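Local coordinates for hydrazine synthase beta subunit (Candidatus Kuenenia stuttgartiensis, PDB 5C2V), which forms part of the complex that condenses nitric oxide with ammonium into hydrazine, and may modulate passage of the hydroxylamine intermediate between the alpha and gamma active sites, at residues L244-D253 against D304-R315. Sequence-based numbering, arbitrary orientation.
Sequences LPLDDLNNYD and DLGLVRDYLVAR
A salt-bridge network of D248, D253, R309 and R315 joins the loop between two propeller sheets to the fourth strand of the next sheet, 312-317, and the helical insertion before it. At its centre, D248 OD2 accepts from R315 NH1 at 2.8 Å and from R309 NH2 at 3.2 Å, the two nitrogens coming from opposite faces of the carboxylate. Each bond lies almost within its own guanidinium plane but meets the oxygen well out of the carboxylate plane, one on each side. OD1 takes weaker bonds from R309 NE and R315 NH2. R315 runs extended from CG to NE (chi2 -174°, chi3 178°), long enough for NH2 to give a weak bond to L246 O while NE makes a long salt bridge to D253 OD2, 3.5 Å. D253 also has partners in the strand 277-282, R277 through OD1 and T279 through OD2, which tie the network to the sheet. Farther along, Y311 OH donates to P245 O at 2.9 Å, in the carbonyl plane and on a lone pair, and the proline ring sits against that hydroxyl, D304 O and L307 CD2. One water bridges D247 O and D304 O, while L249 CD1 meets L305 CD1 at 3.6 Å beside the alpha subunit. Two arginines gripping both carboxylate oxygens in a largely buried contact would be expected to hold D248 ionised and limit its rotation, with D253, shared between R315 and R277, probably offsetting part of the remaining positive charge.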
ATOM      1  N   LEU B 244      28.969 -17.790  -3.544  1.00 34.55           N
ATOM      2  CA  LEU B 244      27.532 -17.983  -3.697  1.00 51.62           C
ATOM      3  C   LEU B 244      27.007 -19.073  -2.767  1.00 39.20           C
ATOM      4  O   LEU B 244      27.691 -20.062  -2.518  1.00 55.89           O
ATOM      5  CB  LEU B 244      27.201 -18.320  -5.154  1.00 56.18           C
ATOM      6  CG  LEU B 244      27.525 -17.228  -6.175  1.00 53.71           C
ATOM      7  CD1 LEU B 244      27.150 -17.673  -7.581  1.00 44.93           C
ATOM      8  CD2 LEU B 244      26.822 -15.926  -5.816  1.00 40.84           C
ATOM      9  N   PRO B 245      25.778 -18.892  -2.255  1.00 51.85           N
ATOM     10  CA  PRO B 245      25.173 -19.832  -1.305  1.00 48.90           C
ATOM     11  C   PRO B 245      24.752 -21.144  -1.958  1.00 44.53           C
ATOM     12  O   PRO B 245      24.351 -21.134  -3.118  1.00 60.46           O
ATOM     13  CB  PRO B 245      23.951 -19.065  -0.796  1.00 48.59           C
ATOM     14  CG  PRO B 245      23.578 -18.182  -1.936  1.00 33.07           C
ATOM     15  CD  PRO B 245      24.883 -17.759  -2.550  1.00 43.41           C
ATOM     16  N   LEU B 246      24.927 -22.259  -1.254  1.00 57.49           N
ATOM     17  CA  LEU B 246      24.289 -23.519  -1.630  1.00 34.61           C
ATOM     18  C   LEU B 246      23.024 -23.840  -0.826  1.00 42.36           C
ATOM     19  O   LEU B 246      22.367 -24.850  -1.079  1.00 38.24           O
ATOM     20  CB  LEU B 246      25.283 -24.673  -1.498  1.00 43.36           C
ATOM     21  CG  LEU B 246      26.389 -24.688  -2.553  1.00 61.74           C
ATOM     22  CD1 LEU B 246      27.511 -25.630  -2.149  1.00 61.52           C
ATOM     23  CD2 LEU B 246      25.810 -25.082  -3.904  1.00 37.76           C
ATOM     24  N   ASP B 247      22.678 -22.987   0.133  1.00 37.26           N
ATOM     25  CA  ASP B 247      21.667 -23.344   1.129  1.00 43.74           C
ATOM     26  C   ASP B 247      20.322 -22.641   0.959  1.00 49.77           C
ATOM     27  O   ASP B 247      20.257 -21.493   0.520  1.00 39.15           O
ATOM     28  CB  ASP B 247      22.194 -23.049   2.537  1.00 50.84           C
ATOM     29  CG  ASP B 247      23.531 -23.708   2.813  1.00 56.91           C
ATOM     30  OD1 ASP B 247      23.698 -24.897   2.469  1.00 61.55           O
ATOM     31  OD2 ASP B 247      24.414 -23.036   3.387  1.00 46.68           O
ATOM     32  N   ASP B 248      19.252 -23.346   1.315  1.00 39.87           N
ATOM     33  CA  ASP B 248      17.958 -22.709   1.532  1.00 37.79           C
ATOM     34  C   ASP B 248      17.952 -22.140   2.946  1.00 50.23           C
ATOM     35  O   ASP B 248      18.932 -22.285   3.678  1.00 54.42           O
ATOM     36  CB  ASP B 248      16.803 -23.699   1.347  1.00 43.24           C
ATOM     37  CG  ASP B 248      16.724 -24.251  -0.062  1.00 54.52           C
ATOM     38  OD1 ASP B 248      17.231 -23.591  -0.990  1.00 58.13           O
ATOM     39  OD2 ASP B 248      16.145 -25.343  -0.246  1.00 56.15           O
ATOM     40  N   LEU B 249      16.856 -21.498   3.335  1.00 56.29           N
ATOM     41  CA  LEU B 249      16.751 -20.972   4.689  1.00 53.08           C
ATOM     42  C   LEU B 249      16.724 -22.114   5.697  1.00 45.78           C
ATOM     43  O   LEU B 249      17.519 -22.145   6.634  1.00 51.95           O
ATOM     44  CB  LEU B 249      15.501 -20.104   4.846  1.00 48.05           C
ATOM     45  CG  LEU B 249      15.281 -19.518   6.244  1.00 39.37           C
ATOM     46  CD1 LEU B 249      16.371 -18.517   6.591  1.00 35.43           C
ATOM     47  CD2 LEU B 249      13.906 -18.881   6.361  1.00 43.89           C
ATOM     48  N   ASN B 250      15.786 -23.035   5.508  1.00 45.39           N
ATOM     49  CA  ASN B 250      15.658 -24.200   6.375  1.00 38.12           C
ATOM     50  C   ASN B 250      16.309 -25.479   5.831  1.00 46.89           C
ATOM     51  O   ASN B 250      16.229 -26.531   6.463  1.00 46.91           O
ATOM     52  CB  ASN B 250      14.180 -24.448   6.676  1.00 44.49           C
ATOM     53  CG  ASN B 250      13.525 -23.266   7.371  1.00 49.30           C
ATOM     54  OD1 ASN B 250      13.615 -23.120   8.590  1.00 59.21           O
ATOM     55  ND2 ASN B 250      12.871 -22.409   6.595  1.00 45.01           N
ATOM     56  N   ASN B 251      16.942 -25.395   4.662  1.00 48.08           N
ATOM     57  CA  ASN B 251      17.600 -26.559   4.066  1.00 38.99           C
ATOM     58  C   ASN B 251      19.025 -26.243   3.613  1.00 48.05           C
ATOM     59  O   ASN B 251      19.239 -25.391   2.750  1.00 49.59           O
ATOM     60  CB  ASN B 251      16.780 -27.091   2.887  1.00 49.06           C
ATOM     61  CG  ASN B 251      17.068 -28.553   2.583  1.00 58.06           C
ATOM     62  OD1 ASN B 251      18.168 -29.048   2.832  1.00 49.21           O
ATOM     63  ND2 ASN B 251      16.076 -29.250   2.040  1.00 54.28           N
ATOM     64  N   TYR B 252      19.996 -26.942   4.190  1.00 48.09           N
ATOM     65  CA  TYR B 252      21.406 -26.662   3.933  1.00 47.58           C
ATOM     66  C   TYR B 252      22.084 -27.858   3.274  1.00 48.59           C
ATOM     67  O   TYR B 252      21.662 -28.994   3.474  1.00 35.32           O
ATOM     68  CB  TYR B 252      22.124 -26.306   5.241  1.00 39.09           C
ATOM     69  CG  TYR B 252      21.624 -25.035   5.897  1.00 50.20           C
ATOM     70  CD1 TYR B 252      20.384 -24.992   6.517  1.00 44.74           C
ATOM     71  CD2 TYR B 252      22.398 -23.883   5.905  1.00 41.66           C
ATOM     72  CE1 TYR B 252      19.924 -23.840   7.114  1.00 37.17           C
ATOM     73  CE2 TYR B 252      21.944 -22.722   6.501  1.00 42.35           C
ATOM     74  CZ  TYR B 252      20.706 -22.707   7.103  1.00 33.43           C
ATOM     75  OH  TYR B 252      20.247 -21.556   7.700  1.00 37.48           O
ATOM     76  N   ASP B 253      23.140 -27.616   2.501  1.00 38.41           N
ATOM     77  CA  ASP B 253      23.894 -28.733   1.950  1.00 43.18           C
ATOM     78  C   ASP B 253      25.152 -28.919   2.780  1.00 59.10           C
ATOM     79  O   ASP B 253      26.114 -28.186   2.610  1.00 47.41           O
ATOM     80  CB  ASP B 253      24.277 -28.469   0.489  1.00 48.81           C
ATOM     81  CG  ASP B 253      23.102 -28.574  -0.458  1.00 44.60           C
ATOM     82  OD1 ASP B 253      22.215 -29.415  -0.219  1.00 39.00           O
ATOM     83  OD2 ASP B 253      23.069 -27.817  -1.452  1.00 61.64           O
ATOM     84  N   ASP B 304      22.323 -14.300   0.866  1.00 56.51           N
ATOM     85  CA  ASP B 304      20.925 -14.418   0.476  1.00 29.60           C
ATOM     86  C   ASP B 304      20.563 -15.897   0.512  1.00 34.13           C
ATOM     87  O   ASP B 304      21.159 -16.709  -0.195  1.00 48.87           O
ATOM     88  CB  ASP B 304      20.698 -13.826  -0.918  1.00 53.77           C
ATOM     89  CG  ASP B 304      19.224 -13.700  -1.277  1.00 49.55           C
ATOM     90  OD1 ASP B 304      18.379 -14.369  -0.646  1.00 51.43           O
ATOM     91  OD2 ASP B 304      18.911 -12.925  -2.205  1.00 49.07           O
ATOM     92  N   LEU B 305      19.576 -16.242   1.332  1.00 29.37           N
ATOM     93  CA  LEU B 305      19.245 -17.643   1.558  1.00 40.04           C
ATOM     94  C   LEU B 305      18.101 -18.109   0.662  1.00 39.07           C
ATOM     95  O   LEU B 305      17.675 -19.262   0.734  1.00 46.30           O
ATOM     96  CB  LEU B 305      18.909 -17.875   3.034  1.00 42.56           C
ATOM     97  CG  LEU B 305      20.136 -17.828   3.953  1.00 51.51           C
ATOM     98  CD1 LEU B 305      19.771 -18.132   5.399  1.00 43.86           C
ATOM     99  CD2 LEU B 305      21.221 -18.778   3.461  1.00 27.91           C
ATOM    100  N   GLY B 306      17.598 -17.200  -0.166  1.00 53.75           N
ATOM    101  CA  GLY B 306      16.621 -17.548  -1.181  1.00 38.02           C
ATOM    102  C   GLY B 306      17.194 -17.550  -2.587  1.00 33.36           C
ATOM    103  O   GLY B 306      16.490 -17.862  -3.546  1.00 50.45           O
ATOM    104  N   LEU B 307      18.473 -17.207  -2.711  1.00 47.43           N
ATOM    105  CA  LEU B 307      19.083 -16.978  -4.020  1.00 37.80           C
ATOM    106  C   LEU B 307      19.277 -18.260  -4.829  1.00 54.59           C
ATOM    107  O   LEU B 307      19.109 -18.257  -6.050  1.00 59.90           O
ATOM    108  CB  LEU B 307      20.427 -16.263  -3.860  1.00 32.73           C
ATOM    109  CG  LEU B 307      21.189 -15.943  -5.149  1.00 44.67           C
ATOM    110  CD1 LEU B 307      20.354 -15.055  -6.061  1.00 51.85           C
ATOM    111  CD2 LEU B 307      22.526 -15.287  -4.839  1.00 34.33           C
ATOM    112  N   VAL B 308      19.628 -19.347  -4.144  1.00 56.25           N
ATOM    113  CA  VAL B 308      19.887 -20.633  -4.792  1.00 57.96           C
ATOM    114  C   VAL B 308      18.784 -21.050  -5.759  1.00 52.93           C
ATOM    115  O   VAL B 308      19.061 -21.525  -6.862  1.00 55.77           O
ATOM    116  CB  VAL B 308      20.066 -21.755  -3.752  1.00 53.76           C
ATOM    117  CG1 VAL B 308      21.423 -21.672  -3.124  1.00 58.54           C
ATOM    118  CG2 VAL B 308      18.999 -21.660  -2.679  1.00 45.17           C
ATOM    119  N   ARG B 309      17.539 -20.834  -5.345  1.00 34.35           N
ATOM    120  CA  ARG B 309      16.372 -21.248  -6.113  1.00 59.50           C
ATOM    121  C   ARG B 309      16.347 -20.639  -7.509  1.00 50.30           C
ATOM    122  O   ARG B 309      15.655 -21.137  -8.397  1.00 46.35           O
ATOM    123  CB  ARG B 309      15.090 -20.885  -5.362  1.00 42.55           C
ATOM    124  CG  ARG B 309      14.882 -21.690  -4.092  1.00 55.53           C
ATOM    125  CD  ARG B 309      14.959 -23.181  -4.382  1.00 45.93           C
ATOM    126  NE  ARG B 309      14.699 -23.992  -3.197  1.00 43.94           N
ATOM    127  CZ  ARG B 309      13.498 -24.438  -2.847  1.00 55.36           C
ATOM    128  NH1 ARG B 309      12.438 -24.150  -3.592  1.00 62.10           N
ATOM    129  NH2 ARG B 309      13.354 -25.171  -1.751  1.00 59.72           N
ATOM    130  N   ASP B 310      17.100 -19.561  -7.706  1.00 42.52           N
ATOM    131  CA  ASP B 310      17.229 -18.991  -9.037  1.00 49.95           C
ATOM    132  C   ASP B 310      18.020 -19.932  -9.943  1.00 61.49           C
ATOM    133  O   ASP B 310      17.550 -20.299 -11.020  1.00 56.56           O
ATOM    134  CB  ASP B 310      17.896 -17.613  -8.978  1.00 54.59           C
ATOM    135  CG  ASP B 310      17.038 -16.578  -8.273  1.00 59.44           C
ATOM    136  OD1 ASP B 310      15.848 -16.864  -8.020  1.00 45.15           O
ATOM    137  OD2 ASP B 310      17.548 -15.475  -7.981  1.00 56.18           O
ATOM    138  N   TYR B 311      19.217 -20.325  -9.509  1.00 53.84           N
ATOM    139  CA  TYR B 311      20.048 -21.212 -10.322  1.00 40.40           C
ATOM    140  C   TYR B 311      19.990 -22.704  -9.967  1.00 43.65           C
ATOM    141  O   TYR B 311      20.711 -23.496 -10.572  1.00 41.27           O
ATOM    142  CB  TYR B 311      21.513 -20.755 -10.304  1.00 44.64           C
ATOM    143  CG  TYR B 311      22.081 -20.369  -8.958  1.00 55.33           C
ATOM    144  CD1 TYR B 311      22.529 -21.334  -8.063  1.00 57.31           C
ATOM    145  CD2 TYR B 311      22.212 -19.034  -8.599  1.00 48.23           C
ATOM    146  CE1 TYR B 311      23.065 -20.978  -6.838  1.00 59.09           C
ATOM    147  CE2 TYR B 311      22.746 -18.669  -7.379  1.00 55.63           C
ATOM    148  CZ  TYR B 311      23.172 -19.644  -6.502  1.00 48.56           C
ATOM    149  OH  TYR B 311      23.704 -19.279  -5.287  1.00 59.93           O
ATOM    150  N   LEU B 312      19.154 -23.109  -9.015  1.00 51.42           N
ATOM    151  CA  LEU B 312      19.188 -24.512  -8.602  1.00 47.56           C
ATOM    152  C   LEU B 312      18.347 -25.385  -9.526  1.00 38.14           C
ATOM    153  O   LEU B 312      17.127 -25.240  -9.597  1.00 55.10           O
ATOM    154  CB  LEU B 312      18.685 -24.665  -7.162  1.00 39.58           C
ATOM    155  CG  LEU B 312      18.383 -26.090  -6.683  1.00 41.66           C
ATOM    156  CD1 LEU B 312      19.660 -26.902  -6.509  1.00 50.80           C
ATOM    157  CD2 LEU B 312      17.562 -26.082  -5.398  1.00 38.53           C
ATOM    158  N   VAL B 313      19.015 -26.292 -10.236  1.00 53.80           N
ATOM    159  CA  VAL B 313      18.319 -27.267 -11.066  1.00 43.89           C
ATOM    160  C   VAL B 313      17.666 -28.373 -10.244  1.00 57.69           C
ATOM    161  O   VAL B 313      16.461 -28.604 -10.352  1.00 57.09           O
ATOM    162  CB  VAL B 313      19.269 -27.912 -12.096  1.00 57.00           C
ATOM    163  CG1 VAL B 313      18.531 -28.963 -12.913  1.00 33.70           C
ATOM    164  CG2 VAL B 313      19.874 -26.850 -13.000  1.00 50.04           C
ATOM    165  N   ALA B 314      18.463 -29.051  -9.420  1.00 54.23           N
ATOM    166  CA  ALA B 314      17.940 -30.188  -8.658  1.00 53.14           C
ATOM    167  C   ALA B 314      18.778 -30.556  -7.435  1.00 60.96           C
ATOM    168  O   ALA B 314      19.936 -30.165  -7.323  1.00 55.58           O
ATOM    169  CB  ALA B 314      17.803 -31.402  -9.570  1.00 48.04           C
ATOM    170  N   ARG B 315      18.174 -31.305  -6.516  1.00 42.15           N
ATOM    171  CA  ARG B 315      18.930 -32.024  -5.495  1.00 53.32           C
ATOM    172  C   ARG B 315      18.503 -33.490  -5.500  1.00 57.23           C
ATOM    173  O   ARG B 315      17.367 -33.820  -5.160  1.00 53.26           O
ATOM    174  CB  ARG B 315      18.729 -31.403  -4.112  1.00 42.96           C
ATOM    175  CG  ARG B 315      19.278 -29.990  -3.987  1.00 47.35           C
ATOM    176  CD  ARG B 315      19.186 -29.484  -2.557  1.00 44.65           C
ATOM    177  NE  ARG B 315      19.751 -28.145  -2.414  1.00 32.91           N
ATOM    178  CZ  ARG B 315      19.111 -27.122  -1.858  1.00 46.34           C
ATOM    179  NH1 ARG B 315      17.880 -27.282  -1.391  1.00 48.93           N
ATOM    180  NH2 ARG B 315      19.700 -25.937  -1.769  1.00 35.74           N
TER
HETATM  181  O   HOH W   1      20.652 -19.369  -0.867  1.00 52.99           O